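Local coordinates for protein glutathione transferase gst1-6 (Anopheles dirus, PDB 1V2A) that probably catalyses the conjugation of glutathione to electrophilic xenobiotics as a homodimeric Delta-class transferase involved in detoxification, at residues F98-I111 with C156-K168. Residues are numbered along the deposited sequence; the frame is centred on the assembly and turned at random.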
# COMPACT_ATOMS: atom_id res chain seq x y z
N PHE B 98 -4.63 -0.47 -4.24
CA PHE B 98 -4.81 0.19 -5.53
C PHE B 98 -4.66 1.69 -5.27
O PHE B 98 -4.06 2.43 -6.05
CB PHE B 98 -6.22 -0.10 -6.06
CG PHE B 98 -6.66 0.85 -7.14
CD1 PHE B 98 -6.14 0.75 -8.42
CD2 PHE B 98 -7.58 1.85 -6.87
CE1 PHE B 98 -6.53 1.64 -9.42
CE2 PHE B 98 -7.98 2.74 -7.85
CZ PHE B 98 -7.46 2.63 -9.13
N ASP B 99 -5.20 2.13 -4.14
CA ASP B 99 -5.17 3.52 -3.74
C ASP B 99 -3.76 4.03 -3.47
O ASP B 99 -3.29 4.97 -4.12
CB ASP B 99 -6.02 3.72 -2.48
CG ASP B 99 -6.23 5.18 -2.16
OD1 ASP B 99 -6.70 5.92 -3.04
OD2 ASP B 99 -5.95 5.59 -1.02
N ILE B 100 -3.09 3.40 -2.52
CA ILE B 100 -1.76 3.84 -2.16
C ILE B 100 -0.73 3.64 -3.26
O ILE B 100 0.11 4.52 -3.48
CB ILE B 100 -1.26 3.14 -0.87
CG1 ILE B 100 0.02 3.81 -0.39
CG2 ILE B 100 -1.01 1.65 -1.13
CD1 ILE B 100 0.60 3.23 0.87
N GLY B 101 -0.80 2.51 -3.96
CA GLY B 101 0.16 2.22 -5.00
C GLY B 101 -0.20 2.48 -6.46
O GLY B 101 0.65 2.34 -7.33
N THR B 102 -1.44 2.85 -6.74
CA THR B 102 -1.80 3.09 -8.13
C THR B 102 -2.37 4.48 -8.37
O THR B 102 -1.72 5.31 -9.00
CB THR B 102 -2.83 2.06 -8.63
OG1 THR B 102 -2.26 0.75 -8.54
CG2 THR B 102 -3.21 2.35 -10.09
N LEU B 103 -3.57 4.72 -7.85
CA LEU B 103 -4.24 6.00 -8.05
C LEU B 103 -3.63 7.20 -7.35
O LEU B 103 -3.30 8.18 -8.00
CB LEU B 103 -5.72 5.88 -7.65
CG LEU B 103 -6.64 7.08 -7.92
CD1 LEU B 103 -6.37 7.69 -9.29
CD2 LEU B 103 -8.08 6.63 -7.83
N TYR B 104 -3.47 7.13 -6.03
CA TYR B 104 -2.91 8.26 -5.31
C TYR B 104 -1.44 8.49 -5.64
O TYR B 104 -0.95 9.63 -5.61
CB TYR B 104 -3.10 8.09 -3.80
CG TYR B 104 -2.82 9.37 -3.05
CD1 TYR B 104 -3.57 10.53 -3.30
CD2 TYR B 104 -1.76 9.46 -2.15
CE1 TYR B 104 -3.26 11.74 -2.69
CE2 TYR B 104 -1.44 10.67 -1.52
CZ TYR B 104 -2.20 11.81 -1.80
OH TYR B 104 -1.88 13.00 -1.20
N LYS B 105 -0.74 7.41 -5.96
CA LYS B 105 0.68 7.49 -6.29
C LYS B 105 0.88 8.32 -7.55
O LYS B 105 1.80 9.14 -7.64
CB LYS B 105 1.26 6.09 -6.52
CG LYS B 105 2.61 6.03 -7.26
CD LYS B 105 3.81 6.46 -6.39
CE LYS B 105 3.81 7.96 -6.10
NZ LYS B 105 4.97 8.42 -5.29
N ARG B 106 0.02 8.09 -8.53
CA ARG B 106 0.10 8.79 -9.79
C ARG B 106 -0.45 10.21 -9.70
O ARG B 106 -0.11 11.06 -10.51
CB ARG B 106 -0.62 7.98 -10.88
CG ARG B 106 0.08 6.65 -11.16
CD ARG B 106 -0.72 5.78 -12.11
NE ARG B 106 -0.16 4.43 -12.20
CZ ARG B 106 -0.65 3.46 -12.96
NH1 ARG B 106 -1.73 3.69 -13.71
NH2 ARG B 106 -0.09 2.26 -12.97
N ILE B 107 -1.29 10.47 -8.70
CA ILE B 107 -1.85 11.81 -8.52
C ILE B 107 -0.81 12.71 -7.87
O ILE B 107 -0.45 13.75 -8.40
CB ILE B 107 -3.09 11.83 -7.58
CG1 ILE B 107 -4.22 10.97 -8.15
CG2 ILE B 107 -3.55 13.26 -7.37
CD1 ILE B 107 -4.45 11.19 -9.63
N ILE B 108 -0.36 12.29 -6.70
CA ILE B 108 0.63 13.00 -5.91
C ILE B 108 1.94 13.18 -6.67
O ILE B 108 2.67 14.15 -6.44
CB ILE B 108 0.86 12.26 -4.56
CG1 ILE B 108 0.48 13.17 -3.40
CG2 ILE B 108 2.30 11.76 -4.46
CD1 ILE B 108 1.34 14.39 -3.27
N ASP B 109 2.26 12.24 -7.56
CA ASP B 109 3.48 12.37 -8.36
C ASP B 109 3.31 13.64 -9.19
O ASP B 109 4.18 14.51 -9.18
CB ASP B 109 3.67 11.16 -9.29
CG ASP B 109 4.38 10.00 -8.61
OD1 ASP B 109 4.82 10.15 -7.45
OD2 ASP B 109 4.51 8.93 -9.25
N VAL B 110 2.18 13.75 -9.88
CA VAL B 110 1.90 14.92 -10.69
C VAL B 110 1.93 16.19 -9.84
O VAL B 110 2.56 17.18 -10.21
CB VAL B 110 0.52 14.82 -11.37
CG1 VAL B 110 0.30 16.01 -12.28
CG2 VAL B 110 0.42 13.54 -12.19
N ILE B 111 1.24 16.17 -8.70
CA ILE B 111 1.22 17.36 -7.85
C ILE B 111 2.62 17.79 -7.43
O ILE B 111 2.94 18.98 -7.44
CB ILE B 111 0.35 17.14 -6.58
CG1 ILE B 111 -1.10 16.88 -6.98
CG2 ILE B 111 0.45 18.37 -5.68
CD1 ILE B 111 -2.04 16.65 -5.81
N CYS B 156 -11.08 6.09 1.84
CA CYS B 156 -9.71 6.39 1.41
C CYS B 156 -9.66 6.89 -0.04
O CYS B 156 -8.92 7.83 -0.35
CB CYS B 156 -8.80 5.15 1.51
SG CYS B 156 -8.58 4.48 3.18
N LEU B 157 -10.43 6.27 -0.92
CA LEU B 157 -10.45 6.66 -2.33
C LEU B 157 -11.12 8.02 -2.52
O LEU B 157 -10.86 8.72 -3.51
CB LEU B 157 -11.16 5.59 -3.16
CG LEU B 157 -10.36 4.29 -3.33
CD1 LEU B 157 -11.22 3.21 -3.94
CD2 LEU B 157 -9.13 4.58 -4.19
N LEU B 158 -12.00 8.38 -1.58
CA LEU B 158 -12.68 9.66 -1.64
C LEU B 158 -11.65 10.74 -1.34
O LEU B 158 -11.70 11.83 -1.90
CB LEU B 158 -13.82 9.70 -0.62
CG LEU B 158 -14.35 11.10 -0.30
CD1 LEU B 158 -14.91 11.74 -1.58
CD2 LEU B 158 -15.42 11.00 0.78
N GLY B 159 -10.72 10.44 -0.45
CA GLY B 159 -9.70 11.43 -0.12
C GLY B 159 -8.81 11.63 -1.34
O GLY B 159 -8.51 12.75 -1.74
N THR B 160 -8.42 10.51 -1.94
CA THR B 160 -7.56 10.51 -3.10
C THR B 160 -8.13 11.22 -4.31
O THR B 160 -7.43 11.97 -4.98
CB THR B 160 -7.23 9.07 -3.50
OG1 THR B 160 -6.53 8.45 -2.42
CG2 THR B 160 -6.39 9.03 -4.76
N VAL B 161 -9.41 10.99 -4.60
CA VAL B 161 -10.02 11.61 -5.77
C VAL B 161 -10.26 13.11 -5.65
O VAL B 161 -10.05 13.83 -6.61
CB VAL B 161 -11.34 10.91 -6.14
CG1 VAL B 161 -11.95 11.56 -7.38
CG2 VAL B 161 -11.08 9.44 -6.40
N THR B 162 -10.69 13.59 -4.48
CA THR B 162 -10.93 15.02 -4.34
C THR B 162 -9.61 15.79 -4.34
O THR B 162 -9.59 17.02 -4.45
CB THR B 162 -11.70 15.37 -3.03
OG1 THR B 162 -10.78 15.57 -1.95
CG2 THR B 162 -12.67 14.27 -2.66
N ALA B 163 -8.50 15.06 -4.20
CA ALA B 163 -7.18 15.67 -4.20
C ALA B 163 -6.85 16.11 -5.62
O ALA B 163 -5.93 16.90 -5.83
CB ALA B 163 -6.13 14.68 -3.70
N LEU B 164 -7.60 15.59 -6.58
CA LEU B 164 -7.42 15.94 -7.99
C LEU B 164 -7.77 17.41 -8.20
O LEU B 164 -7.47 17.98 -9.25
CB LEU B 164 -8.32 15.07 -8.88
CG LEU B 164 -7.82 13.66 -9.20
CD1 LEU B 164 -8.87 12.90 -9.99
CD2 LEU B 164 -6.51 13.73 -9.99
N ASN B 165 -8.41 18.00 -7.21
CA ASN B 165 -8.80 19.40 -7.27
C ASN B 165 -7.64 20.38 -7.42
O ASN B 165 -7.81 21.47 -7.97
CB ASN B 165 -9.62 19.78 -6.03
CG ASN B 165 -11.03 19.22 -6.07
OD1 ASN B 165 -11.68 19.25 -7.11
ND2 ASN B 165 -11.51 18.73 -4.94
N TRP B 166 -6.47 20.01 -6.92
CA TRP B 166 -5.30 20.89 -7.01
C TRP B 166 -4.81 20.99 -8.44
O TRP B 166 -4.12 21.94 -8.81
CB TRP B 166 -4.16 20.38 -6.13
CG TRP B 166 -4.42 20.44 -4.66
CD1 TRP B 166 -4.91 19.44 -3.88
CD2 TRP B 166 -4.17 21.54 -3.78
NE1 TRP B 166 -4.98 19.84 -2.57
CE2 TRP B 166 -4.53 21.14 -2.48
CE3 TRP B 166 -3.67 22.84 -3.97
CZ2 TRP B 166 -4.41 21.98 -1.37
CZ3 TRP B 166 -3.55 23.68 -2.86
CH2 TRP B 166 -3.92 23.24 -1.58
N LEU B 167 -5.16 20.01 -9.26
CA LEU B 167 -4.74 19.97 -10.64
C LEU B 167 -5.86 20.35 -11.59
O LEU B 167 -5.72 20.25 -12.80
CB LEU B 167 -4.23 18.57 -11.00
CG LEU B 167 -3.05 18.02 -10.20
CD1 LEU B 167 -2.85 16.55 -10.52
CD2 LEU B 167 -1.80 18.82 -10.52
N LYS B 168 -6.99 20.78 -11.03
CA LYS B 168 -8.13 21.14 -11.87
C LYS B 168 -8.35 20.04 -12.91
O LYS B 168 -8.82 20.30 -14.01
CB LYS B 168 -7.88 22.48 -12.56
CG LYS B 168 -8.60 23.63 -11.91
CD LYS B 168 -8.37 23.66 -10.40
CE LYS B 168 -9.31 24.65 -9.74
NZ LYS B 168 -9.18 24.60 -8.26
O HOH W 1 -6.44 7.88 0.62
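Thr-160 meets Asp-99 where helices 98-111 and 156-162 run nearly parallel, their axes 9.7 Å apart and crossing at 17°, in the all-helical C-terminal domain of this glutathione transferase. OG1 of Thr-160 donates to OD1 of Asp-99 over 2.6 Å, arriving at the syn lone pair. The other carboxylate oxygen, OD2, accepts from a water at 2.9 Å, which also donates to Cys-156 O, and is hydrogen-bonded to the hydroxyl of Tyr-65, a residue of the glutathione pocket.

With OG1 on the backbone-N side (chi1 -62°), Thr-160 turns its CG2 the other way, 3.7 Å from Leu-103 CG and 3.5 Å from Tyr-104 CD1 at the ring's edge. Packing is tight here and at the next turn, where Ile-107 CD1 presses on Leu-164 CD2 at 3.3 Å; Leu-103 and Ile-107 also reach helix 122-141. Toward the solvent end the fit slackens: Leu-167 CD1 still lies 3.6 Å from Val-110 CG1, but exposed Trp-166 comes no nearer than 4.3 Å, from its CB to Ile-111 CD1.

The far end is thus joined by apolar packing, whereas three hydrogen bonds on the buried Asp-99 carboxylate would favour its charged form and tether Tyr-65 to the helical core.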